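Local coordinates for CRISPR-associated endonuclease Cas9 (Campylobacter jejuni subsp. jejuni serotype O:2, PDB 5X2H), which uses a guide RNA to recognise matching DNA of mobile genetic elements and cuts its two strands with separate RuvC-like and HNH nuclease domains, at residues A[653-667]-A[713-726]. Residues are numbered along the deposited sequence; the frame is centred on the assembly and turned at random.
Sequences YGGKEGVLKALELGK and KAVARSKKGEIKDW. With nucleotides of chain C; nucleotides of chain D.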
# COMPACT_ATOMS: atom_id res chain seq x y z
N TYR A 653 11.64 36.05 4.00
CA TYR A 653 11.78 36.03 5.45
C TYR A 653 12.66 37.14 6.00
O TYR A 653 12.54 37.48 7.18
CB TYR A 653 12.34 34.67 5.91
CG TYR A 653 11.36 33.52 5.78
CD1 TYR A 653 10.02 33.74 5.48
CD2 TYR A 653 11.78 32.20 5.96
CE1 TYR A 653 9.13 32.70 5.37
CE2 TYR A 653 10.89 31.15 5.85
CZ TYR A 653 9.57 31.40 5.55
OH TYR A 653 8.68 30.36 5.44
N GLY A 654 13.54 37.72 5.18
CA GLY A 654 14.43 38.77 5.65
C GLY A 654 15.87 38.32 5.82
O GLY A 654 16.47 38.50 6.89
N GLY A 655 16.44 37.72 4.77
CA GLY A 655 17.83 37.31 4.79
C GLY A 655 18.12 36.18 5.77
O GLY A 655 17.25 35.39 6.15
N LYS A 656 19.40 36.13 6.18
CA LYS A 656 19.85 35.10 7.11
C LYS A 656 19.13 35.21 8.45
O LYS A 656 18.79 34.19 9.07
CB LYS A 656 21.36 35.20 7.33
CG LYS A 656 22.22 34.64 6.20
CD LYS A 656 23.70 34.82 6.53
CE LYS A 656 24.59 34.64 5.31
NZ LYS A 656 24.68 33.22 4.86
N GLU A 657 18.90 36.44 8.92
CA GLU A 657 18.26 36.63 10.21
C GLU A 657 16.84 36.08 10.20
O GLU A 657 16.38 35.51 11.20
CB GLU A 657 18.24 38.11 10.59
CG GLU A 657 19.58 38.83 10.43
CD GLU A 657 19.77 39.42 9.04
OE1 GLU A 657 20.22 38.69 8.14
OE2 GLU A 657 19.47 40.62 8.86
N GLY A 658 16.13 36.24 9.08
CA GLY A 658 14.77 35.74 9.00
C GLY A 658 14.71 34.23 8.88
O GLY A 658 13.78 33.60 9.40
N VAL A 659 15.69 33.62 8.21
CA VAL A 659 15.71 32.17 8.08
C VAL A 659 15.92 31.52 9.44
O VAL A 659 15.22 30.57 9.80
CB VAL A 659 16.79 31.74 7.07
CG1 VAL A 659 17.03 30.23 7.16
CG2 VAL A 659 16.38 32.13 5.66
N LEU A 660 16.88 32.03 10.21
CA LEU A 660 17.11 31.50 11.55
C LEU A 660 15.89 31.68 12.43
O LEU A 660 15.60 30.82 13.28
CB LEU A 660 18.33 32.18 12.17
CG LEU A 660 19.67 31.92 11.48
CD1 LEU A 660 20.72 32.90 11.98
CD2 LEU A 660 20.12 30.48 11.69
N LYS A 661 15.16 32.78 12.25
CA LYS A 661 13.94 32.99 13.02
C LYS A 661 12.85 32.03 12.59
O LYS A 661 12.14 31.46 13.44
CB LYS A 661 13.49 34.44 12.88
CG LYS A 661 12.36 34.83 13.80
CD LYS A 661 12.22 36.34 13.83
CE LYS A 661 11.20 36.76 14.86
NZ LYS A 661 11.22 38.24 15.07
N ALA A 662 12.69 31.83 11.28
CA ALA A 662 11.72 30.86 10.78
C ALA A 662 12.04 29.46 11.29
O ALA A 662 11.13 28.69 11.61
CB ALA A 662 11.69 30.89 9.26
N LEU A 663 13.33 29.12 11.36
CA LEU A 663 13.71 27.82 11.91
C LEU A 663 13.33 27.72 13.38
O LEU A 663 12.87 26.67 13.84
CB LEU A 663 15.21 27.59 11.72
CG LEU A 663 15.64 27.25 10.30
CD1 LEU A 663 17.17 27.24 10.18
CD2 LEU A 663 15.06 25.91 9.88
N GLU A 664 13.51 28.81 14.14
CA GLU A 664 13.19 28.77 15.56
C GLU A 664 11.69 28.68 15.80
O GLU A 664 11.27 28.20 16.86
CB GLU A 664 13.75 30.01 16.26
CG GLU A 664 14.14 29.74 17.71
CD GLU A 664 14.13 30.99 18.57
OE1 GLU A 664 14.61 32.05 18.11
OE2 GLU A 664 13.64 30.90 19.72
N LEU A 665 10.86 29.12 14.85
CA LEU A 665 9.42 29.10 15.00
C LEU A 665 8.76 27.87 14.38
O LEU A 665 7.58 27.63 14.63
CB LEU A 665 8.80 30.36 14.38
CG LEU A 665 9.10 31.67 15.11
CD1 LEU A 665 8.70 32.86 14.26
CD2 LEU A 665 8.37 31.71 16.44
N GLY A 666 9.49 27.10 13.58
CA GLY A 666 8.92 25.95 12.92
C GLY A 666 8.28 26.22 11.58
O GLY A 666 7.62 25.33 11.04
N LYS A 667 8.44 27.43 11.03
CA LYS A 667 7.91 27.72 9.71
C LYS A 667 8.65 26.94 8.63
O LYS A 667 8.10 26.69 7.55
CB LYS A 667 7.98 29.22 9.43
CG LYS A 667 7.14 30.07 10.38
CD LYS A 667 7.42 31.55 10.19
CE LYS A 667 7.13 32.00 8.77
NZ LYS A 667 5.69 31.85 8.43
N LYS A 713 3.66 28.88 20.87
CA LYS A 713 3.66 30.26 20.40
C LYS A 713 2.60 30.42 19.32
O LYS A 713 2.58 29.65 18.35
CB LYS A 713 5.04 30.67 19.88
CG LYS A 713 6.08 30.81 20.97
CD LYS A 713 7.37 31.40 20.43
CE LYS A 713 8.37 31.68 21.55
NZ LYS A 713 9.60 32.34 21.04
N ALA A 714 1.73 31.41 19.49
CA ALA A 714 0.68 31.68 18.53
C ALA A 714 1.18 32.59 17.42
O ALA A 714 2.03 33.46 17.64
CB ALA A 714 -0.53 32.32 19.22
N VAL A 715 0.64 32.38 16.22
CA VAL A 715 1.09 33.13 15.05
C VAL A 715 0.68 34.59 15.17
O VAL A 715 -0.44 34.92 15.59
CB VAL A 715 0.51 32.51 13.77
CG1 VAL A 715 0.97 33.30 12.54
CG2 VAL A 715 0.93 31.05 13.65
N ALA A 716 1.60 35.48 14.82
CA ALA A 716 1.33 36.90 14.70
C ALA A 716 1.58 37.32 13.26
O ALA A 716 2.52 36.84 12.62
CB ALA A 716 2.21 37.72 15.65
N ARG A 717 0.74 38.22 12.75
CA ARG A 717 0.90 38.68 11.38
C ARG A 717 2.20 39.46 11.24
O ARG A 717 2.68 40.10 12.18
CB ARG A 717 -0.28 39.54 10.96
CG ARG A 717 -1.43 38.75 10.38
CD ARG A 717 -2.51 39.68 9.89
NE ARG A 717 -3.34 39.08 8.85
CZ ARG A 717 -3.00 39.00 7.57
NH1 ARG A 717 -1.83 39.48 7.16
NH2 ARG A 717 -3.82 38.45 6.70
N SER A 718 2.78 39.41 10.04
CA SER A 718 4.09 39.99 9.79
C SER A 718 4.01 41.09 8.75
O SER A 718 3.05 41.19 7.98
CB SER A 718 5.09 38.92 9.32
OG SER A 718 5.69 38.27 10.42
N LYS A 719 5.05 41.92 8.73
CA LYS A 719 5.25 42.86 7.63
C LYS A 719 5.64 42.10 6.37
O LYS A 719 5.78 40.87 6.37
CB LYS A 719 6.29 43.91 8.01
CG LYS A 719 5.71 45.12 8.72
CD LYS A 719 6.76 46.17 9.03
CE LYS A 719 7.60 45.78 10.23
NZ LYS A 719 8.71 46.75 10.47
N LYS A 720 5.84 42.84 5.28
CA LYS A 720 5.99 42.22 3.97
C LYS A 720 7.17 41.26 3.93
O LYS A 720 7.01 40.07 3.61
CB LYS A 720 6.14 43.31 2.90
N GLY A 721 8.36 41.74 4.25
CA GLY A 721 9.55 40.93 4.05
C GLY A 721 10.32 40.57 5.30
O GLY A 721 11.55 40.53 5.28
N GLU A 722 9.61 40.28 6.39
CA GLU A 722 10.27 39.88 7.63
C GLU A 722 9.30 39.01 8.44
O GLU A 722 8.17 38.76 8.03
CB GLU A 722 10.74 41.10 8.42
CG GLU A 722 9.66 42.14 8.67
CD GLU A 722 10.23 43.49 9.05
OE1 GLU A 722 10.82 44.15 8.17
OE2 GLU A 722 10.10 43.88 10.23
N ILE A 723 9.77 38.53 9.59
CA ILE A 723 9.00 37.63 10.44
C ILE A 723 8.85 38.29 11.81
O ILE A 723 9.84 38.46 12.54
CB ILE A 723 9.65 36.25 10.57
CG1 ILE A 723 9.85 35.62 9.19
CG2 ILE A 723 8.80 35.34 11.45
CD1 ILE A 723 10.43 34.23 9.24
N LYS A 724 7.62 38.65 12.16
CA LYS A 724 7.34 39.21 13.47
C LYS A 724 7.39 38.11 14.53
O LYS A 724 7.10 36.94 14.26
CB LYS A 724 5.97 39.89 13.47
CG LYS A 724 5.68 40.80 14.65
CD LYS A 724 4.30 41.42 14.54
CE LYS A 724 3.98 42.33 15.71
NZ LYS A 724 4.84 43.55 15.71
N ASP A 725 7.77 38.49 15.75
CA ASP A 725 7.78 37.56 16.87
C ASP A 725 6.41 36.91 17.03
O ASP A 725 5.38 37.57 16.95
CB ASP A 725 8.15 38.27 18.17
CG ASP A 725 9.62 38.65 18.25
OD1 ASP A 725 10.38 38.30 17.33
OD2 ASP A 725 10.01 39.30 19.24
N TRP A 726 6.41 35.60 17.26
CA TRP A 726 5.17 34.94 17.63
C TRP A 726 4.89 35.15 19.12
O TRP A 726 5.76 35.58 19.88
CB TRP A 726 5.21 33.45 17.28
CG TRP A 726 5.06 33.20 15.80
CD1 TRP A 726 5.14 34.13 14.80
CD2 TRP A 726 4.78 31.95 15.17
NE1 TRP A 726 4.95 33.52 13.58
CE2 TRP A 726 4.73 32.19 13.78
CE3 TRP A 726 4.59 30.64 15.64
CZ2 TRP A 726 4.48 31.17 12.86
CZ3 TRP A 726 4.34 29.64 14.72
CH2 TRP A 726 4.29 29.91 13.35
O5' DC C 1 -10.45 41.22 12.48
C5' DC C 1 -9.62 41.45 11.35
C4' DC C 1 -10.43 41.49 10.08
O4' DC C 1 -9.66 42.12 9.03
C3' DC C 1 -10.84 40.14 9.52
O3' DC C 1 -12.05 40.29 8.77
C2' DC C 1 -9.66 39.80 8.62
C1' DC C 1 -9.32 41.17 8.04
N1 DC C 1 -7.89 41.35 7.69
C2 DC C 1 -7.50 41.45 6.35
O2 DC C 1 -8.37 41.38 5.47
N3 DC C 1 -6.19 41.62 6.06
C4 DC C 1 -5.28 41.69 7.04
N4 DC C 1 -4.00 41.86 6.70
C5 DC C 1 -5.66 41.59 8.41
C6 DC C 1 -6.96 41.43 8.69
P DA D 5 5.33 31.58 4.32
OP1 DA D 5 6.30 30.48 4.53
OP2 DA D 5 4.98 32.48 5.44
O5' DA D 5 5.85 32.47 3.10
C5' DA D 5 6.28 31.82 1.91
C4' DA D 5 5.64 32.45 0.69
O4' DA D 5 4.24 32.09 0.62
C3' DA D 5 5.69 33.98 0.64
O3' DA D 5 6.31 34.39 -0.56
C2' DA D 5 4.22 34.42 0.70
C1' DA D 5 3.50 33.19 0.17
N9 DA D 5 2.13 33.05 0.67
C8 DA D 5 1.74 32.90 1.97
N7 DA D 5 0.45 32.78 2.13
C5 DA D 5 -0.05 32.84 0.84
C6 DA D 5 -1.36 32.78 0.33
N6 DA D 5 -2.44 32.62 1.10
N1 DA D 5 -1.51 32.88 -1.01
C2 DA D 5 -0.43 33.04 -1.78
N3 DA D 5 0.85 33.11 -1.41
C4 DA D 5 0.97 33.01 -0.08
P DT C 2 -12.67 39.06 7.94
OP1 DT C 2 -14.12 39.31 7.80
OP2 DT C 2 -12.20 37.79 8.55
O5' DT C 2 -11.99 39.19 6.50
C5' DT C 2 -12.31 38.26 5.48
C4' DT C 2 -12.23 38.92 4.12
O4' DT C 2 -10.94 39.55 3.96
C3' DT C 2 -12.37 37.98 2.94
O3' DT C 2 -12.93 38.68 1.84
C2' DT C 2 -10.92 37.58 2.68
C1' DT C 2 -10.21 38.90 2.94
N1 DT C 2 -8.80 38.74 3.41
C2 DT C 2 -7.76 38.94 2.52
O2 DT C 2 -7.93 39.22 1.35
N3 DT C 2 -6.52 38.77 3.05
C4 DT C 2 -6.20 38.45 4.36
O4 DT C 2 -5.05 38.33 4.75
C5 DT C 2 -7.34 38.26 5.24
C7 DT C 2 -7.12 37.90 6.68
C6 DT C 2 -8.56 38.41 4.73
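Ile723 sets its CD1 methyl in the corner formed by the Tyr653 ring and Ala662. CD1 sits over one face of the Tyr653 ring, off centre, in a CH-pi contact 4.0 Å from the ring centroid, and lies 3.6 Å from Ala662 CB. The CG2 branch of Ile723, anti to the backbone N, turns instead to Leu665 CD1. Leu665 then spreads both methyls on Trp726: CD1 stands almost straight above the five-membered ring, 8° off the normal, and Leu665 CD2 rests on Trp726 CG at 3.7 Å. Val715 CA covers the opposite indole face. Further along, the Lys667 chain runs past the indole at CZ2, then bends at chi3 and chi4, bringing NZ to OP2 of DA5 of chain D at 3.1 Å. Tyr653 OH donates to OP1 of that phosphate at 2.6 Å; two side chains from this contact thus grip one DNA phosphate. At the polar edge, extended Lys661 runs alongside Ile723, in the opposite direction; NZ bonds to Ile723 O at 2.9 Å and forms a salt bridge with Asp725 OD1, modelled doubtfully short at 2.4 Å. The contact joins the end of helix 650-653 and helix 655-665 to the loop between strands 713-714 and 727-728; strand 668-671 packs on Ala662 through Ile668, and strand 695-700 meets Trp726 through Pro699.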